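Local coordinates for serine-pyruvate aminotransferase (AgxT) (Sulfolobus solfataricus, PDB 3ZRP), which probably transfers the amino group of serine to pyruvate, and of alanine to glyoxylate, using pyridoxal 5'-phosphate as its cofactor, at residues E23-F33 with A239-L250. Residues are numbered along the deposited sequence; the frame is centred on the assembly and turned at random. Where two conformers were deposited one is given.
With PLP (pyridoxal-5'-phosphate), chain D.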
loop_
_atom_site.group_PDB
_atom_site.type_symbol
_atom_site.label_atom_id
_atom_site.label_comp_id
_atom_site.label_asym_id
_atom_site.label_seq_id
_atom_site.Cartn_x
_atom_site.Cartn_y
_atom_site.Cartn_z
ATOM N N GLU A 23 12.415 -9.026 -10.642
ATOM C CA GLU A 23 13.504 -9.484 -9.775
ATOM C C GLU A 23 12.988 -10.399 -8.661
ATOM O O GLU A 23 12.156 -9.993 -7.845
ATOM C CB GLU A 23 14.271 -8.298 -9.173
ATOM C CG GLU A 23 15.613 -7.968 -9.844
ATOM C CD GLU A 23 16.570 -7.242 -8.909
ATOM O OE1 GLU A 23 16.217 -6.145 -8.424
ATOM O OE2 GLU A 23 17.676 -7.766 -8.651
ATOM N N ASN A 24 13.489 -11.633 -8.643
ATOM C CA ASN A 24 13.092 -12.612 -7.634
ATOM C C ASN A 24 14.115 -12.721 -6.499
ATOM O O ASN A 24 15.189 -12.106 -6.570
ATOM C CB ASN A 24 12.842 -13.975 -8.269
ATOM C CG ASN A 24 11.662 -14.693 -7.659
ATOM O OD1 ASN A 24 11.336 -14.500 -6.477
ATOM N ND2 ASN A 24 11.007 -15.524 -8.461
ATOM N N ASN A 25 13.767 -13.513 -5.473
ATOM C CA ASN A 25 14.572 -13.681 -4.248
ATOM C C ASN A 25 14.955 -12.344 -3.589
ATOM O O ASN A 25 16.094 -12.158 -3.134
ATOM C CB ASN A 25 15.803 -14.576 -4.503
ATOM C CG ASN A 25 15.541 -15.646 -5.552
ATOM O OD1 ASN A 25 16.202 -15.691 -6.589
ATOM N ND2 ASN A 25 14.558 -16.499 -5.295
ATOM N N VAL A 26 13.992 -11.423 -3.546
ATOM C CA VAL A 26 14.195 -10.083 -3.006
ATOM C C VAL A 26 13.123 -9.793 -1.962
ATOM O O VAL A 26 11.923 -9.894 -2.236
ATOM C CB VAL A 26 14.186 -8.984 -4.129
ATOM C CG1 VAL A 26 14.143 -7.583 -3.541
ATOM C CG2 VAL A 26 15.407 -9.127 -5.047
ATOM N N GLY A 27 13.575 -9.441 -0.763
ATOM C CA GLY A 27 12.692 -9.045 0.323
ATOM C C GLY A 27 13.170 -7.716 0.853
ATOM O O GLY A 27 14.148 -7.154 0.342
ATOM N N PHE A 28 12.513 -7.216 1.891
ATOM C CA PHE A 28 12.852 -5.901 2.451
ATOM C C PHE A 28 14.243 -5.802 3.124
ATOM O O PHE A 28 14.730 -4.695 3.384
ATOM C CB PHE A 28 11.756 -5.422 3.413
ATOM C CG PHE A 28 11.582 -6.305 4.606
ATOM C CD1 PHE A 28 10.723 -7.405 4.556
ATOM C CD2 PHE A 28 12.289 -6.055 5.776
ATOM C CE1 PHE A 28 10.564 -8.229 5.665
ATOM C CE2 PHE A 28 12.137 -6.883 6.891
ATOM C CZ PHE A 28 11.280 -7.968 6.833
ATOM N N THR A 29 14.870 -6.948 3.409
ATOM C CA THR A 29 16.220 -6.981 3.987
ATOM C C THR A 29 17.335 -7.099 2.938
ATOM O O THR A 29 18.494 -6.791 3.230
ATOM C CB THR A 29 16.392 -8.144 4.987
ATOM O OG1 THR A 29 16.121 -9.385 4.330
ATOM C CG2 THR A 29 15.446 -8.007 6.162
ATOM N N SER A 30 16.968 -7.543 1.729
ATOM C CA SER A 30 17.910 -7.769 0.624
ATOM C C SER A 30 18.611 -6.491 0.196
ATOM O O SER A 30 17.996 -5.430 0.138
ATOM C CB SER A 30 17.188 -8.372 -0.580
ATOM O OG SER A 30 16.437 -9.507 -0.207
ATOM N N LYS A 31 19.898 -6.589 -0.124
ATOM C CA LYS A 31 20.630 -5.400 -0.559
ATOM C C LYS A 31 20.065 -4.777 -1.849
ATOM O O LYS A 31 20.124 -3.557 -2.021
ATOM C CB LYS A 31 22.145 -5.649 -0.643
ATOM C CG LYS A 31 22.650 -6.420 -1.866
ATOM C CD LYS A 31 24.195 -6.330 -1.912
ATOM C CE LYS A 31 24.749 -6.497 -3.313
ATOM N NZ LYS A 31 24.461 -7.855 -3.833
ATOM N N GLU A 32 19.478 -5.597 -2.723
ATOM C CA GLU A 32 18.835 -5.088 -3.947
ATOM C C GLU A 32 17.687 -4.139 -3.596
ATOM O O GLU A 32 17.497 -3.103 -4.241
ATOM C CB GLU A 32 18.310 -6.229 -4.821
ATOM C CG GLU A 32 19.385 -7.213 -5.295
ATOM C CD GLU A 32 19.562 -8.391 -4.339
ATOM O OE1 GLU A 32 19.811 -8.178 -3.128
ATOM O OE2 GLU A 32 19.447 -9.541 -4.809
ATOM N N PHE A 33 16.919 -4.493 -2.574
ATOM C CA PHE A 33 15.817 -3.632 -2.162
ATOM C C PHE A 33 16.334 -2.356 -1.528
ATOM O O PHE A 33 15.919 -1.251 -1.902
ATOM C CB PHE A 33 14.864 -4.347 -1.213
ATOM C CG PHE A 33 13.867 -3.426 -0.599
ATOM C CD1 PHE A 33 12.779 -2.992 -1.345
ATOM C CD2 PHE A 33 14.051 -2.930 0.685
ATOM C CE1 PHE A 33 11.845 -2.110 -0.804
ATOM C CE2 PHE A 33 13.136 -2.033 1.231
ATOM C CZ PHE A 33 12.013 -1.634 0.473
ATOM N N ALA A 239 16.004 -2.135 7.639
ATOM C CA ALA A 239 15.233 -1.915 8.865
ATOM C C ALA A 239 13.812 -2.422 8.635
ATOM O O ALA A 239 13.389 -2.575 7.485
ATOM C CB ALA A 239 15.221 -0.455 9.229
ATOM N N TYR A 240 13.076 -2.682 9.711
ATOM C CA TYR A 240 11.690 -3.157 9.550
ATOM C C TYR A 240 10.718 -2.339 10.387
ATOM O O TYR A 240 10.856 -2.249 11.618
ATOM C CB TYR A 240 11.588 -4.628 9.911
ATOM C CG TYR A 240 10.146 -5.126 9.872
ATOM C CD1 TYR A 240 9.494 -5.324 8.661
ATOM C CD2 TYR A 240 9.438 -5.322 11.054
ATOM C CE1 TYR A 240 8.160 -5.758 8.629
ATOM C CE2 TYR A 240 8.127 -5.758 11.040
ATOM C CZ TYR A 240 7.497 -5.965 9.825
ATOM O OH TYR A 240 6.173 -6.360 9.822
ATOM N N PHE A 241 9.733 -1.728 9.728
ATOM C CA PHE A 241 8.608 -1.210 10.479
ATOM C C PHE A 241 7.423 -2.089 10.093
ATOM O O PHE A 241 6.861 -2.797 10.928
ATOM C CB PHE A 241 8.286 0.253 10.144
ATOM C CG PHE A 241 6.893 0.666 10.605
ATOM C CD1 PHE A 241 6.487 0.439 11.935
ATOM C CD2 PHE A 241 5.972 1.206 9.705
ATOM C CE1 PHE A 241 5.191 0.786 12.367
ATOM C CE2 PHE A 241 4.669 1.556 10.137
ATOM C CZ PHE A 241 4.281 1.333 11.450
ATOM N N ALA A 242 7.062 -2.015 8.817
ATOM C CA ALA A 242 6.007 -2.874 8.272
ATOM C C ALA A 242 6.445 -3.231 6.857
ATOM O O ALA A 242 7.203 -2.486 6.238
ATOM C CB ALA A 242 4.701 -2.113 8.250
ATOM N N THR A 243 5.951 -4.346 6.316
ATOM C CA THR A 243 6.433 -4.771 5.002
ATOM C C THR A 243 6.007 -3.744 3.933
ATOM O O THR A 243 4.821 -3.466 3.790
ATOM C CB THR A 243 5.924 -6.175 4.625
ATOM O OG1 THR A 243 6.311 -7.105 5.648
ATOM C CG2 THR A 243 6.535 -6.603 3.291
ATOM N N PRO A 244 6.981 -3.157 3.206
ATOM C CA PRO A 244 6.668 -2.234 2.116
ATOM C C PRO A 244 6.393 -2.973 0.792
ATOM O O PRO A 244 6.723 -4.187 0.672
ATOM C CB PRO A 244 7.983 -1.405 1.978
ATOM C CG PRO A 244 9.020 -2.402 2.315
ATOM C CD PRO A 244 8.450 -3.280 3.402
ATOM N N PRO A 245 5.843 -2.257 -0.224
ATOM C CA PRO A 245 5.605 -2.926 -1.483
ATOM C C PRO A 245 6.946 -3.102 -2.246
ATOM O O PRO A 245 7.318 -2.261 -3.094
ATOM C CB PRO A 245 4.624 -1.993 -2.211
ATOM C CG PRO A 245 4.070 -1.072 -1.129
ATOM C CD PRO A 245 5.257 -0.902 -0.225
ATOM N N VAL A 246 7.632 -4.207 -1.942
ATOM C CA VAL A 246 9.051 -4.414 -2.337
ATOM C C VAL A 246 9.254 -4.241 -3.857
ATOM O O VAL A 246 10.102 -3.442 -4.311
ATOM C CB VAL A 246 9.577 -5.790 -1.797
ATOM C CG1 VAL A 246 10.896 -6.194 -2.427
ATOM C CG2 VAL A 246 9.719 -5.756 -0.256
ATOM N N HIS A 247 8.454 -4.967 -4.640
ATOM C CA HIS A 247 8.597 -4.957 -6.100
ATOM C C HIS A 247 8.129 -3.647 -6.742
ATOM O O HIS A 247 8.634 -3.244 -7.798
ATOM C CB HIS A 247 7.959 -6.202 -6.708
ATOM C CG HIS A 247 8.651 -7.480 -6.311
ATOM N ND1 HIS A 247 8.426 -8.111 -5.102
ATOM C CD2 HIS A 247 9.587 -8.223 -6.953
ATOM C CE1 HIS A 247 9.192 -9.188 -5.022
ATOM N NE2 HIS A 247 9.908 -9.276 -6.131
ATOM N N VAL A 248 7.169 -2.979 -6.107
ATOM C CA VAL A 248 6.694 -1.673 -6.583
ATOM C C VAL A 248 7.832 -0.651 -6.433
ATOM O O VAL A 248 7.987 0.240 -7.257
ATOM C CB VAL A 248 5.438 -1.222 -5.796
ATOM C CG1 VAL A 248 4.972 0.164 -6.220
ATOM C CG2 VAL A 248 4.323 -2.211 -6.042
ATOM N N ILE A 249 8.598 -0.787 -5.365
ATOM C CA ILE A 249 9.738 0.116 -5.104
ATOM C C ILE A 249 10.901 -0.142 -6.097
ATOM O O ILE A 249 11.617 0.797 -6.494
ATOM C CB ILE A 249 10.213 0.006 -3.648
ATOM C CG1 ILE A 249 9.185 0.678 -2.710
ATOM C CG2 ILE A 249 11.570 0.722 -3.446
ATOM C CD1 ILE A 249 9.345 0.365 -1.230
ATOM N N LEU A 250 11.098 -1.402 -6.481
ATOM C CA LEU A 250 12.077 -1.742 -7.538
ATOM C C LEU A 250 11.685 -1.055 -8.854
ATOM O O LEU A 250 12.534 -0.463 -9.544
ATOM C CB LEU A 250 12.132 -3.267 -7.754
ATOM C CG LEU A 250 12.620 -4.168 -6.597
ATOM C CD1 LEU A 250 12.589 -5.654 -7.003
ATOM C CD2 LEU A 250 13.989 -3.753 -6.146
HETATM N N1 PLP D . 1.309 -10.231 11.923
HETATM C C2 PLP D . 2.157 -11.295 11.742
HETATM C C2A PLP D . 1.856 -12.580 12.477
HETATM C C3 PLP D . 3.267 -11.187 10.882
HETATM O O3 PLP D . 4.022 -12.168 10.709
HETATM C C4 PLP D . 3.513 -9.988 10.190
HETATM C C4A PLP D . 4.715 -9.923 9.235
HETATM C C5 PLP D . 2.632 -8.914 10.411
HETATM C C6 PLP D . 1.524 -9.035 11.258
HETATM C C5A PLP D . 2.796 -7.586 9.737
HETATM O O4P PLP D . 2.519 -7.612 8.320
HETATM P P PLP D . 3.106 -6.487 7.366
HETATM O O1P PLP D . 4.578 -6.479 7.625
HETATM O O2P PLP D . 2.682 -6.962 6.032
HETATM O O3P PLP D . 2.506 -5.215 7.844
HETATM O O HOH W 1 11.234 -11.720 -4.766
HETATM O O HOH W 2 14.364 -1.947 4.432
#
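F28 lays one ring face over CD1 of Y240, with F28 CE2 3.5 Å from that atom. The two ring planes are inclined at 39°. The contact belongs to the dimer-interface active site of a class-V aminotransferase: Y240 and T243 reach over to a PLP that is also hydrogen-bonded by T64, T138, S166 and Q188 of the second subunit. The Y240 hydroxyl donates to PLP O1P at 2.7 Å. Replacing Y240 by an alanine would probably cost the phosphate this bond and take the Y240 CD1 contact from one face of F28. CG of F28 sits between the backbone N and the carbonyl carbon (chi1 63°), which brings the ring up against Y240 while CB rests on P244 CD. F33, at the start of helix 31-48, packs against helix 246-262. V246 CG2 lies over one face of its ring, I249 CD1 meets the ring edge 3.5 Å from F33 CE1, and P244 CG touches F33 CZ. L250 CD1 lies 4.3 Å from V26 CG1. The single N-H of H247 NE2 is shared, weakly, between E23 O (2.9 Å, 128°) and a water that also accepts from V26 N at 3.0 Å.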